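Local structure of putative lipoprotein (Bacteroides fragilis, 4GBS) at residues A[45-50]-A[192-197]. The protein probably binds haem, as a lipoprotein of the HmuY family, although its exact function is not established. Numbering follows the deposited sequence.
Sequences INLHTL and FDYIYP
The Tyr194 ring carries the CD2 methyl of Leu47 almost squarely over the centre of one face, 3.9 Å from the centroid and only 7° off the normal, a CH-pi contact, while Tyr196 N lies in plane at its edge. Leu47 CB lies over one face of Tyr196, displaced toward the rim, while Pro197 CB, from the residue that follows across a cis peptide bond, covers the opposite face. Tyr196 CD2 also comes to 3.4 Å from Leu47 O. At its far end Tyr196 turns an edge to the face of His48, with planes inclined at 50° and centroids 5.1 Å apart. Tyr196 OH lies over the imidazole face, 2.9 Å from His48 NE2, and is hydrogen-bonded to Thr171 OG1. His48 ND1 is hydrogen-bonded to Asp69 and NE2 to Asp169, which fixes the rotation of the ring. Phe192 instead offers its edge: Ile45 CD1 meets CE2 at 3.7 Å, in the plane of the ring.

In this all-beta chain, strand 43-46 belongs to a four-stranded antiparallel sheet and strand 189-195 to a nine-stranded one, so the contact is side-chain packing between two sheets, continued into the loops that follow each strand. Phe192 and Tyr194, two residues apart, both direct their CB toward 45-50. Phe20 of strand 19-24 adds to the packing around Ile45, Leu47 and Leu50.

Beyond strand 43-46 the chain turns through an Asx motif, in which Asn46 OD1 accepts from Thr49 N at 3.1 Å, the donor lying above the carbonyl plane. Past this turn, Leu50 brings CD2 to 3.4 Å from Tyr194 OH, its side chain crossing the tyrosine at roughly a right angle.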
ATOM      1  N   ILE A  45       7.527  -2.108  -3.367  1.00 57.33           N
ATOM      2  CA  ILE A  45       8.275  -1.473  -2.294  1.00 58.04           C
ATOM      3  C   ILE A  45       9.044  -2.545  -1.554  1.00 64.99           C
ATOM      4  O   ILE A  45       8.474  -3.556  -1.140  1.00 64.33           O
ATOM      5  CB  ILE A  45       7.331  -0.677  -1.347  1.00 58.70           C
ATOM      6  CG1 ILE A  45       6.429   0.308  -2.134  1.00 57.92           C
ATOM      7  CG2 ILE A  45       8.107   0.026  -0.229  1.00 58.88           C
ATOM      8  CD1 ILE A  45       5.050   0.308  -1.697  1.00 62.53           C
ATOM      9  N   ASN A  46      10.337  -2.318  -1.385  1.00 64.32           N
ATOM     10  CA  ASN A  46      11.186  -3.210  -0.629  1.00 65.54           C
ATOM     11  C   ASN A  46      11.714  -2.419   0.574  1.00 70.72           C
ATOM     12  O   ASN A  46      12.585  -1.552   0.441  1.00 72.08           O
ATOM     13  CB  ASN A  46      12.291  -3.797  -1.510  1.00 67.83           C
ATOM     14  CG  ASN A  46      13.035  -4.942  -0.886  1.00 83.17           C
ATOM     15  OD1 ASN A  46      13.291  -4.982   0.322  1.00 73.05           O
ATOM     16  ND2 ASN A  46      13.466  -5.864  -1.724  1.00 77.15           N
ATOM     17  N   LEU A  47      11.118  -2.698   1.741  1.00 65.24           N
ATOM     18  CA  LEU A  47      11.435  -2.075   3.018  1.00 66.52           C
ATOM     19  C   LEU A  47      12.765  -2.596   3.582  1.00 76.00           C
ATOM     20  O   LEU A  47      13.371  -1.928   4.417  1.00 80.07           O
ATOM     21  CB  LEU A  47      10.290  -2.342   4.010  1.00 64.17           C
ATOM     22  CG  LEU A  47       8.955  -1.632   3.727  1.00 63.85           C
ATOM     23  CD1 LEU A  47       7.875  -2.147   4.632  1.00 62.31           C
ATOM     24  CD2 LEU A  47       9.074  -0.127   3.874  1.00 61.50           C
ATOM     25  N   HIS A  48      13.224  -3.770   3.119  1.00 73.21           N
ATOM     26  CA  HIS A  48      14.494  -4.363   3.520  1.00 77.20           C
ATOM     27  C   HIS A  48      15.667  -3.638   2.863  1.00 86.13           C
ATOM     28  O   HIS A  48      16.676  -3.389   3.531  1.00 89.47           O
ATOM     29  CB  HIS A  48      14.553  -5.860   3.166  1.00 77.75           C
ATOM     30  CG  HIS A  48      13.640  -6.743   3.962  1.00 79.62           C
ATOM     31  ND1 HIS A  48      12.259  -6.731   3.768  1.00 77.57           N
ATOM     32  CD2 HIS A  48      13.943  -7.711   4.860  1.00 83.04           C
ATOM     33  CE1 HIS A  48      11.773  -7.659   4.580  1.00 76.74           C
ATOM     34  NE2 HIS A  48      12.750  -8.275   5.261  1.00 80.43           N
ATOM     35  N   THR A  49      15.553  -3.331   1.549  1.00 82.27           N
ATOM     36  CA  THR A  49      16.631  -2.694   0.778  1.00 85.69           C
ATOM     37  C   THR A  49      16.378  -1.184   0.553  1.00 91.56           C
ATOM     38  O   THR A  49      17.269  -0.503   0.031  1.00 95.77           O
ATOM     39  CB  THR A  49      16.811  -3.391  -0.587  1.00 90.11           C
ATOM     40  OG1 THR A  49      15.614  -3.288  -1.359  1.00 86.72           O
ATOM     41  CG2 THR A  49      17.229  -4.858  -0.461  1.00 86.75           C
ATOM     42  N   LEU A  50      15.181  -0.663   0.952  1.00 83.96           N
ATOM     43  CA  LEU A  50      14.744   0.738   0.787  1.00 82.23           C
ATOM     44  C   LEU A  50      14.808   1.097  -0.708  1.00 86.86           C
ATOM     45  O   LEU A  50      15.395   2.104  -1.112  1.00 90.32           O
ATOM     46  CB  LEU A  50      15.557   1.720   1.659  1.00 85.37           C
ATOM     47  CG  LEU A  50      15.634   1.372   3.142  1.00 90.12           C
ATOM     48  CD1 LEU A  50      16.461   2.379   3.894  1.00 94.22           C
ATOM     49  CD2 LEU A  50      14.258   1.249   3.758  1.00 88.42           C
ATOM     50  N   PHE A 192       3.093   7.219   2.116  1.00 57.31           N
ATOM     51  CA  PHE A 192       2.890   6.622   3.427  1.00 56.94           C
ATOM     52  C   PHE A 192       4.168   6.711   4.278  1.00 62.92           C
ATOM     53  O   PHE A 192       5.288   6.708   3.755  1.00 61.98           O
ATOM     54  CB  PHE A 192       2.415   5.163   3.333  1.00 57.20           C
ATOM     55  CG  PHE A 192       3.374   4.157   2.750  1.00 58.81           C
ATOM     56  CD1 PHE A 192       4.333   3.534   3.554  1.00 63.38           C
ATOM     57  CD2 PHE A 192       3.280   3.774   1.415  1.00 60.89           C
ATOM     58  CE1 PHE A 192       5.214   2.590   3.022  1.00 64.82           C
ATOM     59  CE2 PHE A 192       4.153   2.811   0.883  1.00 64.59           C
ATOM     60  CZ  PHE A 192       5.100   2.211   1.696  1.00 63.97           C
ATOM     61  N   ASP A 193       3.974   6.806   5.604  1.00 61.91           N
ATOM     62  CA  ASP A 193       5.045   6.786   6.595  1.00 64.70           C
ATOM     63  C   ASP A 193       5.134   5.397   7.166  1.00 69.49           C
ATOM     64  O   ASP A 193       4.112   4.708   7.282  1.00 67.02           O
ATOM     65  CB  ASP A 193       4.841   7.829   7.700  1.00 68.30           C
ATOM     66  CG  ASP A 193       4.941   9.282   7.289  1.00 78.24           C
ATOM     67  OD1 ASP A 193       5.461   9.552   6.189  1.00 76.17           O
ATOM     68  OD2 ASP A 193       4.513  10.157   8.085  1.00 88.61           O
ATOM     69  N   TYR A 194       6.347   4.962   7.504  1.00 69.39           N
ATOM     70  CA  TYR A 194       6.504   3.614   8.036  1.00 68.61           C
ATOM     71  C   TYR A 194       7.500   3.582   9.205  1.00 75.98           C
ATOM     72  O   TYR A 194       8.265   4.514   9.415  1.00 78.98           O
ATOM     73  CB  TYR A 194       6.964   2.632   6.921  1.00 67.51           C
ATOM     74  CG  TYR A 194       8.358   2.907   6.391  1.00 69.43           C
ATOM     75  CD1 TYR A 194       9.485   2.362   7.010  1.00 74.14           C
ATOM     76  CD2 TYR A 194       8.553   3.693   5.260  1.00 68.34           C
ATOM     77  CE1 TYR A 194      10.770   2.638   6.548  1.00 75.81           C
ATOM     78  CE2 TYR A 194       9.835   3.944   4.766  1.00 71.16           C
ATOM     79  CZ  TYR A 194      10.942   3.431   5.424  1.00 78.65           C
ATOM     80  OH  TYR A 194      12.208   3.735   4.975  1.00 82.60           O
ATOM     81  N   ILE A 195       7.460   2.486   9.952  1.00 73.10           N
ATOM     82  CA  ILE A 195       8.411   2.065  10.976  1.00 76.51           C
ATOM     83  C   ILE A 195       8.864   0.692  10.559  1.00 79.87           C
ATOM     84  O   ILE A 195       8.033  -0.214  10.516  1.00 77.43           O
ATOM     85  CB  ILE A 195       7.922   2.096  12.455  1.00 81.38           C
ATOM     86  CG1 ILE A 195       7.434   3.480  12.884  1.00 82.30           C
ATOM     87  CG2 ILE A 195       9.025   1.546  13.391  1.00 84.14           C
ATOM     88  CD1 ILE A 195       6.624   3.468  14.208  1.00 92.13           C
ATOM     89  N   TYR A 196      10.139   0.534  10.195  1.00 78.80           N
ATOM     90  CA  TYR A 196      10.637  -0.772   9.831  1.00 79.15           C
ATOM     91  C   TYR A 196      12.103  -0.874  10.217  1.00 88.43           C
ATOM     92  O   TYR A 196      12.920  -0.066   9.760  1.00 89.31           O
ATOM     93  CB  TYR A 196      10.423  -1.126   8.339  1.00 77.26           C
ATOM     94  CG  TYR A 196      10.906  -2.528   8.031  1.00 78.68           C
ATOM     95  CD1 TYR A 196      10.155  -3.640   8.400  1.00 79.34           C
ATOM     96  CD2 TYR A 196      12.147  -2.745   7.439  1.00 81.30           C
ATOM     97  CE1 TYR A 196      10.647  -4.932   8.231  1.00 80.86           C
ATOM     98  CE2 TYR A 196      12.630  -4.035   7.223  1.00 82.79           C
ATOM     99  CZ  TYR A 196      11.870  -5.127   7.613  1.00 87.49           C
ATOM    100  OH  TYR A 196      12.323  -6.404   7.386  1.00 84.67           O
ATOM    101  N   PRO A 197      12.444  -1.893  11.045  1.00 88.15           N
ATOM    102  CA  PRO A 197      11.551  -2.924  11.608  1.00 87.28           C
ATOM    103  C   PRO A 197      10.845  -2.438  12.877  1.00 94.18           C
ATOM    104  O   PRO A 197      11.469  -1.794  13.714  1.00 98.23           O
ATOM    105  CB  PRO A 197      12.505  -4.099  11.901  1.00 91.77           C
ATOM    106  CG  PRO A 197      13.905  -3.637  11.500  1.00 98.46           C
ATOM    107  CD  PRO A 197      13.836  -2.139  11.450  1.00 93.88           C
TER